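Local coordinates for GDSL-like Lipase/Acylhydrolase family protein (PDB 4K7J) that removes O-acetyl groups from peptidoglycan, as an esterase of the SGNH hydrolase family with a catalytic triad, at residues V102-N107 against G133-T138; Q147-F152 against G198-E203; T163-T168 against L185-H190. All coordinates share one frame; numbering follows the deposited sequence.

How the interactions relate
The three contacts belong to one beta sandwich. Interaction 1 and interaction 3 lie in the same antiparallel sheet, their centres about 10 Å apart, because strands 133-139 and 187-191 are neighbours there. Interaction 2 pairs strands 147-155 and 195-203 in the facing sheet, its centre about 14 Å from that of interaction 1 and about 12 Å from that of interaction 3. Interaction 1 closes first along the chain; interaction 3 then forms within the span that interaction 2 brackets. Ile-200, Ile-202 and Leu-151 pack against Leu-187 and Ile-189 between the sheets, with Leu-185 of the preceding loop beside Ile-202, giving this beta region an apolar core beside the alpha/beta part of the esterase.

Interaction 1: V102-N107 against G133-T138; sequences VRHNGN and GSMTLT
From Arg-103 to Gly-106 one strand runs antiparallel to Met-135 through Thr-138 of the other, their axes 4.6 Å apart at closest and their directions 158° from each other. Arg-103 and Thr-138, then Asn-105 and Thr-136, form hydrogen-bonded pairs, each closed by two N-H...O bonds. Past Gly-106 the pattern is carried on by an asparagine that uses both its backbone and its side chain: Asn-107 N gives its hydrogen to Ser-134 O at 2.9 Å, while Asn-107 OD1 accepts from Ser-134 N, also at 2.9 Å. The side chain can reach back because CG sits between the backbone N and the carbonyl carbon (chi1 57°), and so an amide oxygen stands in for a main-chain carbonyl where the strand gives out.

Strand 102-106 is an outermost strand of a five-stranded antiparallel sheet, and strand 133-139 joins it to strand 187-191. On the face bearing His-104 and Met-135, the methionine doubles back at chi2 and chi3, bringing SD to the imidazole edge, 5.0 Å from the ring centroid, and CE to 3.8 Å from Gly-106 CA. Leu-137 lies alongside the histidine, with its CD2 3.7 Å from His-104 NE2; that nitrogen has its hydrogen-bond partner in Tyr-90 O, which ties the ring to a neighbouring loop.

The other face is more polar. Arg-103 bends at chi3 so that its guanidinium lies over Thr-138, where NH2 comes within 3.3 Å of the CG2 methyl. Further along, a water donates to Asn-105 O and also bonds Ser-134 OG and Thr-136 OG1; the latter hydroxyl is bonded to Thr-188 OG1 on the next strand as well.

Interaction 2: Q147-F152 against G198-E203; sequences QRVSLF and GFINIE
Gln-147 opens the contact by laying its aliphatic part across Ile-202 at about a right angle, CG 3.7 Å from the CG2 methyl. Its chain bends at chi2 (-91°), bringing Gln-147 OE1 to 3.2 Å from the backbone carbonyl carbon, Glu-203 C, and a water donates to both Gln-147 OE1 and Ile-202 O. Pairing begins at Arg-148, bound to Glu-203 by two backbone bonds. Its guanidinium has the Glu-203 carboxylate near its edge, but NH1 and OE1 remain 4.4 Å apart, beyond a salt bridge; the charge partner of the glutamate is Arg-55, through OE2. That same OE2 receives a straight bond of 3.1 Å from Asn-201 ND2, which meets the carboxylate from above its plane. Two donors on this oxygen would be expected to favour the ionised acid.

At Val-149 the side chain turns to the opposite face, where CG1 lies 4.2 Å from Ile-200 CG2. The two strands are neighbours in a five-stranded antiparallel sheet, one layer of a beta sandwich, whose face here packs on Leu-187 and Ile-189 of the other layer. Ser-150 returns to the face of Asn-201, Ser-150 CB lying 4.1 Å from Asn-201 CB, and its hydroxyl bonds Asp-180 on the strand beyond. Leu-151 adds to the apolar face, its CB 4.3 Å from Ile-200 CG1. Finally Phe-152 donates its N-H to Phe-199 O and accepts from Gly-198 N; Phe-199 O also lies in the plane of the Phe-152 ring, at its edge, 3.6 Å from Phe-152 CD2, and the Trp-88 ring meets that of Phe-152 with the planes inclined at about 40°.

Interaction 3: T163-T168 against L185-H190; sequences TVNGNT and LPLTIH
Main-chain hydrogen bonds join Thr-163 and His-190 as an antiparallel pair, one in each direction, and a third runs from Asn-165 N to Thr-188 O at 2.8 Å. From Val-164 the chain reverses through a type I' beta turn that ends at Asn-167, a two-residue hairpin with Asn-165 and Gly-166 at its corners.

The asparagine carries the side-chain bonding. Its OD1 takes the N-H of Thr-188 at 2.8 Å and 173°, arriving almost head-on to the amide carbonyl, while ND2 makes a weak bond to Pro-186 O and a further one to Ala-184 O.

Apolar contact occupies the face of Val-164. With CG1 anti to the backbone N (chi1 178°), that methyl presses on Leu-187 CD1 at 3.4 Å, tighter than usual for two carbons, whereas Val-164 CG2 meets Ile-189 CG1 more loosely.

On the other face, Thr-163 OG1 sits 3.2 Å from His-190 CB and bonds two waters. One accepts from Gly-166 N and donates to Thr-188 O; the second lies in the plane of the imidazole, 2.7 Å from His-190 ND1. The Asn-165 amide thus takes the Thr-188 N-H in place of a backbone carbonyl, and the first water satisfies that of Gly-166, consistent with a turn fixed to strand 187-191 through polar groups as well as the valine-leucine contact.

Interaction 1: V102-N107 against G133-T138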
loop_
_atom_site.group_PDB
_atom_site.type_symbol
_atom_site.label_atom_id
_atom_site.label_comp_id
_atom_site.label_asym_id
_atom_site.label_seq_id
_atom_site.Cartn_x
_atom_site.Cartn_y
_atom_site.Cartn_z
ATOM N N VAL A 102 13.686 3.204 1.064
ATOM C CA VAL A 102 14.878 2.390 0.826
ATOM C C VAL A 102 15.423 2.526 -0.581
ATOM O O VAL A 102 14.701 2.890 -1.509
ATOM C CB VAL A 102 14.633 0.885 1.047
ATOM C CG1 VAL A 102 14.795 0.531 2.491
ATOM C CG2 VAL A 102 13.275 0.470 0.502
ATOM N N ARG A 103 16.700 2.192 -0.727
ATOM C CA ARG A 103 17.363 2.165 -2.021
ATOM C C ARG A 103 17.844 0.748 -2.300
ATOM O O ARG A 103 18.270 0.049 -1.383
ATOM C CB ARG A 103 18.537 3.141 -2.033
ATOM C CG ARG A 103 18.118 4.583 -1.771
ATOM C CD ARG A 103 19.280 5.563 -1.920
ATOM N NE ARG A 103 20.181 5.555 -0.769
ATOM C CZ ARG A 103 21.295 4.833 -0.692
ATOM N NH1 ARG A 103 21.652 4.052 -1.705
ATOM N NH2 ARG A 103 22.049 4.895 0.398
ATOM N N HIS A 104 17.767 0.332 -3.563
ATOM C CA HIS A 104 18.112 -1.029 -3.957
ATOM C C HIS A 104 19.381 -1.072 -4.794
ATOM O O HIS A 104 19.578 -0.258 -5.694
ATOM C CB HIS A 104 16.981 -1.657 -4.777
ATOM C CG HIS A 104 15.714 -1.887 -4.012
ATOM N ND1 HIS A 104 14.757 -0.908 -3.848
ATOM C CD2 HIS A 104 15.234 -2.992 -3.392
ATOM C CE1 HIS A 104 13.747 -1.399 -3.151
ATOM N NE2 HIS A 104 14.008 -2.660 -2.865
ATOM N N ASN A 105 20.229 -2.046 -4.505
ATOM C CA ASN A 105 21.425 -2.289 -5.302
ATOM C C ASN A 105 21.680 -3.789 -5.411
ATOM O O ASN A 105 22.165 -4.405 -4.471
ATOM C CB ASN A 105 22.633 -1.602 -4.661
ATOM C CG ASN A 105 23.948 -2.017 -5.297
ATOM O OD1 ASN A 105 24.026 -2.252 -6.508
ATOM N ND2 ASN A 105 24.990 -2.116 -4.477
ATOM N N GLY A 106 21.343 -4.376 -6.552
ATOM C CA GLY A 106 21.500 -5.804 -6.728
ATOM C C GLY A 106 21.169 -6.246 -8.130
ATOM O O GLY A 106 20.899 -5.419 -8.999
ATOM N N ASN A 107 21.164 -7.552 -8.353
ATOM C CA ASN A 107 20.946 -8.081 -9.697
ATOM C C ASN A 107 19.615 -8.811 -9.862
ATOM O O ASN A 107 19.369 -9.434 -10.890
ATOM C CB ASN A 107 22.103 -8.993 -10.109
ATOM C CG ASN A 107 22.316 -10.154 -9.142
ATOM O OD1 ASN A 107 21.415 -10.540 -8.399
ATOM N ND2 ASN A 107 23.518 -10.733 -9.168
ATOM N N GLY A 133 22.542 -14.815 -6.949
ATOM C CA GLY A 133 21.780 -13.583 -6.791
ATOM C C GLY A 133 22.159 -12.742 -5.591
ATOM O O GLY A 133 22.558 -13.267 -4.547
ATOM N N SER A 134 22.029 -11.427 -5.725
ATOM C CA SER A 134 22.414 -10.523 -4.651
ATOM C C SER A 134 21.542 -9.260 -4.623
ATOM O O SER A 134 21.237 -8.687 -5.665
ATOM C CB SER A 134 23.886 -10.132 -4.805
ATOM O OG SER A 134 24.286 -9.262 -3.759
ATOM N N MET A 135 21.138 -8.838 -3.430
ATOM C CA MET A 135 20.374 -7.602 -3.269
ATOM C C MET A 135 20.730 -6.946 -1.948
ATOM O O MET A 135 20.720 -7.593 -0.902
ATOM C CB MET A 135 18.861 -7.856 -3.331
ATOM C CG MET A 135 18.011 -6.593 -3.136
ATOM S SD MET A 135 18.327 -5.328 -4.400
ATOM C CE MET A 135 17.779 -6.185 -5.882
ATOM N N THR A 136 21.056 -5.663 -2.000
ATOM C CA THR A 136 21.306 -4.907 -0.785
ATOM C C THR A 136 20.270 -3.785 -0.650
ATOM O O THR A 136 20.055 -3.003 -1.579
ATOM C CB THR A 136 22.741 -4.322 -0.770
ATOM O OG1 THR A 136 23.689 -5.384 -0.938
ATOM C CG2 THR A 136 23.023 -3.617 0.545
ATOM N N LEU A 137 19.621 -3.716 0.504
ATOM C CA LEU A 137 18.668 -2.647 0.753
ATOM C C LEU A 137 19.251 -1.697 1.774
ATOM O O LEU A 137 19.665 -2.108 2.871
ATOM C CB LEU A 137 17.329 -3.195 1.248
ATOM C CG LEU A 137 16.572 -4.129 0.303
ATOM C CD1 LEU A 137 16.927 -5.568 0.594
ATOM C CD2 LEU A 137 15.081 -3.913 0.483
ATOM N N THR A 138 19.296 -0.425 1.395
ATOM C CA THR A 138 19.861 0.619 2.237
ATOM C C THR A 138 18.775 1.633 2.556
ATOM O O THR A 138 18.112 2.149 1.655
ATOM C CB THR A 138 21.035 1.321 1.534
ATOM O OG1 THR A 138 22.023 0.345 1.174
ATOM C CG2 THR A 138 21.665 2.377 2.440
HETATM O O HOH W 1 23.970 -6.481 -3.673
#

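Interaction 2: Q147-F152 against G198-E203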
loop_
_atom_site.group_PDB
_atom_site.type_symbol
_atom_site.label_atom_id
_atom_site.label_comp_id
_atom_site.label_asym_id
_atom_site.label_seq_id
_atom_site.Cartn_x
_atom_site.Cartn_y
_atom_site.Cartn_z
ATOM N N GLN A 147 16.907 -5.014 12.836
ATOM C CA GLN A 147 15.473 -4.974 12.586
ATOM C C GLN A 147 14.887 -6.383 12.551
ATOM O O GLN A 147 15.601 -7.372 12.366
ATOM C CB GLN A 147 15.184 -4.292 11.246
ATOM C CG GLN A 147 15.971 -3.019 10.972
ATOM C CD GLN A 147 15.269 -1.758 11.449
ATOM O OE1 GLN A 147 14.039 -1.651 11.417
ATOM N NE2 GLN A 147 16.058 -0.790 11.893
ATOM N N ARG A 148 13.580 -6.463 12.737
ATOM C CA ARG A 148 12.843 -7.673 12.444
ATOM C C ARG A 148 12.678 -7.681 10.937
ATOM O O ARG A 148 12.341 -6.659 10.337
ATOM C CB ARG A 148 11.477 -7.646 13.118
ATOM C CG ARG A 148 11.550 -7.506 14.627
ATOM C CD ARG A 148 10.190 -7.210 15.228
ATOM N NE ARG A 148 10.260 -7.175 16.684
ATOM C CZ ARG A 148 9.358 -6.586 17.458
ATOM N NH1 ARG A 148 8.314 -5.974 16.908
ATOM N NH2 ARG A 148 9.505 -6.604 18.781
ATOM N N VAL A 149 12.958 -8.822 10.323
ATOM C CA VAL A 149 12.871 -8.943 8.878
ATOM C C VAL A 149 12.028 -10.149 8.517
ATOM O O VAL A 149 12.254 -11.253 9.019
ATOM C CB VAL A 149 14.264 -9.067 8.232
ATOM C CG1 VAL A 149 14.146 -9.241 6.710
ATOM C CG2 VAL A 149 15.091 -7.848 8.566
ATOM N N SER A 150 11.044 -9.923 7.654
ATOM C CA SER A 150 10.252 -10.994 7.084
ATOM C C SER A 150 10.270 -10.831 5.558
ATOM O O SER A 150 10.354 -9.703 5.055
ATOM C CB SER A 150 8.819 -10.932 7.616
ATOM O OG SER A 150 8.753 -11.290 8.985
ATOM N N LEU A 151 10.212 -11.937 4.818
ATOM C CA LEU A 151 10.185 -11.842 3.359
ATOM C C LEU A 151 9.166 -12.792 2.777
ATOM O O LEU A 151 9.173 -13.980 3.108
ATOM C CB LEU A 151 11.532 -12.231 2.737
ATOM C CG LEU A 151 12.910 -11.868 3.274
ATOM C CD1 LEU A 151 13.233 -12.624 4.558
ATOM C CD2 LEU A 151 13.915 -12.206 2.192
ATOM N N PHE A 152 8.326 -12.311 1.867
ATOM C CA PHE A 152 7.591 -13.261 1.039
ATOM C C PHE A 152 8.595 -13.905 0.095
ATOM O O PHE A 152 9.396 -13.210 -0.524
ATOM C CB PHE A 152 6.471 -12.584 0.245
ATOM C CG PHE A 152 5.270 -12.213 1.075
ATOM C CD1 PHE A 152 4.236 -13.118 1.262
ATOM C CD2 PHE A 152 5.177 -10.962 1.669
ATOM C CE1 PHE A 152 3.124 -12.781 2.024
ATOM C CE2 PHE A 152 4.059 -10.613 2.431
ATOM C CZ PHE A 152 3.033 -11.532 2.603
ATOM N N GLY A 198 8.901 -11.605 -2.814
ATOM C CA GLY A 198 7.838 -10.618 -2.832
ATOM C C GLY A 198 8.262 -9.454 -1.965
ATOM O O GLY A 198 9.438 -9.123 -1.919
ATOM N N PHE A 199 7.317 -8.825 -1.280
ATOM C CA PHE A 199 7.670 -7.696 -0.438
ATOM C C PHE A 199 8.457 -8.209 0.753
ATOM O O PHE A 199 8.308 -9.363 1.162
ATOM C CB PHE A 199 6.428 -6.945 0.028
ATOM C CG PHE A 199 5.879 -5.977 -0.990
ATOM C CD1 PHE A 199 5.206 -6.435 -2.111
ATOM C CD2 PHE A 199 6.034 -4.610 -0.818
ATOM C CE1 PHE A 199 4.708 -5.550 -3.054
ATOM C CE2 PHE A 199 5.520 -3.711 -1.750
ATOM C CZ PHE A 199 4.856 -4.187 -2.869
ATOM N N ILE A 200 9.284 -7.333 1.298
ATOM C CA ILE A 200 10.169 -7.639 2.406
ATOM C C ILE A 200 9.858 -6.669 3.539
ATOM O O ILE A 200 9.909 -5.454 3.353
ATOM C CB ILE A 200 11.627 -7.434 1.989
ATOM C CG1 ILE A 200 12.010 -8.407 0.877
ATOM C CG2 ILE A 200 12.554 -7.570 3.186
ATOM C CD1 ILE A 200 13.413 -8.210 0.367
ATOM N N ASN A 201 9.521 -7.203 4.705
ATOM C CA ASN A 201 9.121 -6.365 5.829
ATOM C C ASN A 201 10.293 -6.093 6.726
ATOM O O ASN A 201 10.976 -7.020 7.151
ATOM C CB ASN A 201 8.042 -7.036 6.665
ATOM C CG ASN A 201 7.461 -6.100 7.710
ATOM O OD1 ASN A 201 7.414 -4.888 7.504
ATOM N ND2 ASN A 201 7.033 -6.653 8.843
ATOM N N ILE A 202 10.523 -4.822 7.023
ATOM C CA ILE A 202 11.646 -4.426 7.861
ATOM C C ILE A 202 11.131 -3.513 8.979
ATOM O O ILE A 202 10.752 -2.370 8.722
ATOM C CB ILE A 202 12.721 -3.733 7.007
ATOM C CG1 ILE A 202 13.131 -4.653 5.843
ATOM C CG2 ILE A 202 13.926 -3.324 7.849
ATOM C CD1 ILE A 202 14.058 -4.010 4.837
ATOM N N GLU A 203 11.109 -4.039 10.206
ATOM C CA GLU A 203 10.470 -3.387 11.350
ATOM C C GLU A 203 11.456 -3.146 12.494
ATOM O O GLU A 203 12.309 -3.985 12.788
ATOM C CB GLU A 203 9.308 -4.242 11.886
ATOM C CG GLU A 203 8.043 -4.197 11.069
ATOM C CD GLU A 203 6.927 -5.039 11.661
ATOM O OE1 GLU A 203 7.175 -5.776 12.646
ATOM O OE2 GLU A 203 5.795 -4.965 11.137
HETATM O O HOH W 2 12.962 -0.207 9.284
#

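Interaction 3: T163-T168 against L185-H190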
loop_
_atom_site.group_PDB
_atom_site.type_symbol
_atom_site.label_atom_id
_atom_site.label_comp_id
_atom_site.label_asym_id
_atom_site.label_seq_id
_atom_site.Cartn_x
_atom_site.Cartn_y
_atom_site.Cartn_z
ATOM N N THR A 163 20.738 -16.372 2.315
ATOM C CA THR A 163 21.338 -15.752 3.481
ATOM C C THR A 163 20.896 -14.312 3.596
ATOM O O THR A 163 20.761 -13.619 2.597
ATOM C CB THR A 163 22.882 -15.801 3.460
ATOM O OG1 THR A 163 23.371 -14.957 2.412
ATOM C CG2 THR A 163 23.401 -17.237 3.262
ATOM N N VAL A 164 20.687 -13.872 4.829
ATOM C CA VAL A 164 20.344 -12.490 5.129
ATOM C C VAL A 164 21.418 -11.962 6.075
ATOM O O VAL A 164 21.554 -12.466 7.192
ATOM C CB VAL A 164 18.981 -12.422 5.826
ATOM C CG1 VAL A 164 18.649 -10.999 6.191
ATOM C CG2 VAL A 164 17.888 -13.021 4.940
ATOM N N ASN A 165 22.181 -10.960 5.626
ATOM C CA ASN A 165 23.409 -10.529 6.313
ATOM C C ASN A 165 24.280 -11.695 6.794
ATOM O O ASN A 165 24.754 -11.699 7.922
ATOM C CB ASN A 165 23.106 -9.590 7.486
ATOM C CG ASN A 165 22.672 -8.205 7.028
ATOM O OD1 ASN A 165 22.442 -7.980 5.847
ATOM N ND2 ASN A 165 22.535 -7.280 7.971
ATOM N N GLY A 166 24.479 -12.687 5.938
ATOM C CA GLY A 166 25.332 -13.811 6.280
ATOM C C GLY A 166 24.659 -14.957 7.023
ATOM O O GLY A 166 25.202 -16.057 7.086
ATOM N N ASN A 167 23.478 -14.716 7.582
ATOM C CA ASN A 167 22.769 -15.768 8.308
ATOM C C ASN A 167 21.909 -16.639 7.392
ATOM O O ASN A 167 21.183 -16.135 6.545
ATOM C CB ASN A 167 21.936 -15.176 9.452
ATOM C CG ASN A 167 22.804 -14.637 10.594
ATOM O OD1 ASN A 167 23.832 -15.219 10.938
ATOM N ND2 ASN A 167 22.397 -13.517 11.167
ATOM N N THR A 168 21.999 -17.951 7.575
ATOM C CA THR A 168 21.276 -18.900 6.748
ATOM C C THR A 168 19.790 -18.995 7.093
ATOM O O THR A 168 19.403 -19.276 8.229
ATOM C CB THR A 168 21.930 -20.290 6.813
ATOM O OG1 THR A 168 23.272 -20.192 6.328
ATOM C CG2 THR A 168 21.167 -21.308 5.970
ATOM N N LEU A 185 20.123 -2.872 8.984
ATOM C CA LEU A 185 20.301 -2.217 7.696
ATOM C C LEU A 185 21.693 -1.582 7.673
ATOM O O LEU A 185 22.145 -1.073 8.693
ATOM C CB LEU A 185 19.202 -1.173 7.473
ATOM C CG LEU A 185 17.820 -1.755 7.131
ATOM C CD1 LEU A 185 16.705 -0.790 7.457
ATOM C CD2 LEU A 185 17.760 -2.115 5.658
ATOM N N PRO A 186 22.391 -1.621 6.521
ATOM C CA PRO A 186 22.005 -2.193 5.224
ATOM C C PRO A 186 21.806 -3.700 5.272
ATOM O O PRO A 186 22.478 -4.399 6.023
ATOM C CB PRO A 186 23.198 -1.860 4.317
ATOM C CG PRO A 186 23.878 -0.715 4.983
ATOM C CD PRO A 186 23.706 -0.959 6.451
ATOM N N LEU A 187 20.870 -4.179 4.466
ATOM C CA LEU A 187 20.447 -5.561 4.494
ATOM C C LEU A 187 20.886 -6.198 3.190
ATOM O O LEU A 187 20.489 -5.739 2.130
ATOM C CB LEU A 187 18.920 -5.613 4.577
ATOM C CG LEU A 187 18.228 -6.958 4.711
ATOM C CD1 LEU A 187 18.720 -7.582 5.974
ATOM C CD2 LEU A 187 16.717 -6.774 4.787
ATOM N N THR A 188 21.691 -7.251 3.268
ATOM C CA THR A 188 22.178 -7.926 2.065
ATOM C C THR A 188 21.679 -9.361 2.016
ATOM O O THR A 188 21.880 -10.125 2.948
ATOM C CB THR A 188 23.710 -7.884 1.979
ATOM O OG1 THR A 188 24.128 -6.522 1.855
ATOM C CG2 THR A 188 24.211 -8.664 0.766
ATOM N N ILE A 189 21.013 -9.704 0.919
ATOM C CA ILE A 189 20.411 -11.011 0.752
ATOM C C ILE A 189 21.044 -11.708 -0.443
ATOM O O ILE A 189 21.073 -11.159 -1.553
ATOM C CB ILE A 189 18.888 -10.889 0.530
ATOM C CG1 ILE A 189 18.255 -10.116 1.692
ATOM C CG2 ILE A 189 18.252 -12.265 0.383
ATOM C CD1 ILE A 189 16.842 -9.653 1.413
ATOM N N HIS A 190 21.551 -12.914 -0.200
ATOM C CA HIS A 190 22.291 -13.680 -1.203
ATOM C C HIS A 190 21.538 -14.962 -1.512
ATOM O O HIS A 190 21.097 -15.660 -0.598
ATOM C CB HIS A 190 23.692 -14.044 -0.663
ATOM C CG HIS A 190 24.663 -12.903 -0.663
ATOM N ND1 HIS A 190 25.808 -12.895 0.109
ATOM C CD2 HIS A 190 24.668 -11.736 -1.353
ATOM C CE1 HIS A 190 26.474 -11.774 -0.106
ATOM N NE2 HIS A 190 25.801 -11.052 -0.985
HETATM O O HOH W 3 23.793 -12.360 3.125
HETATM O O HOH W 4 26.094 -14.706 2.054
#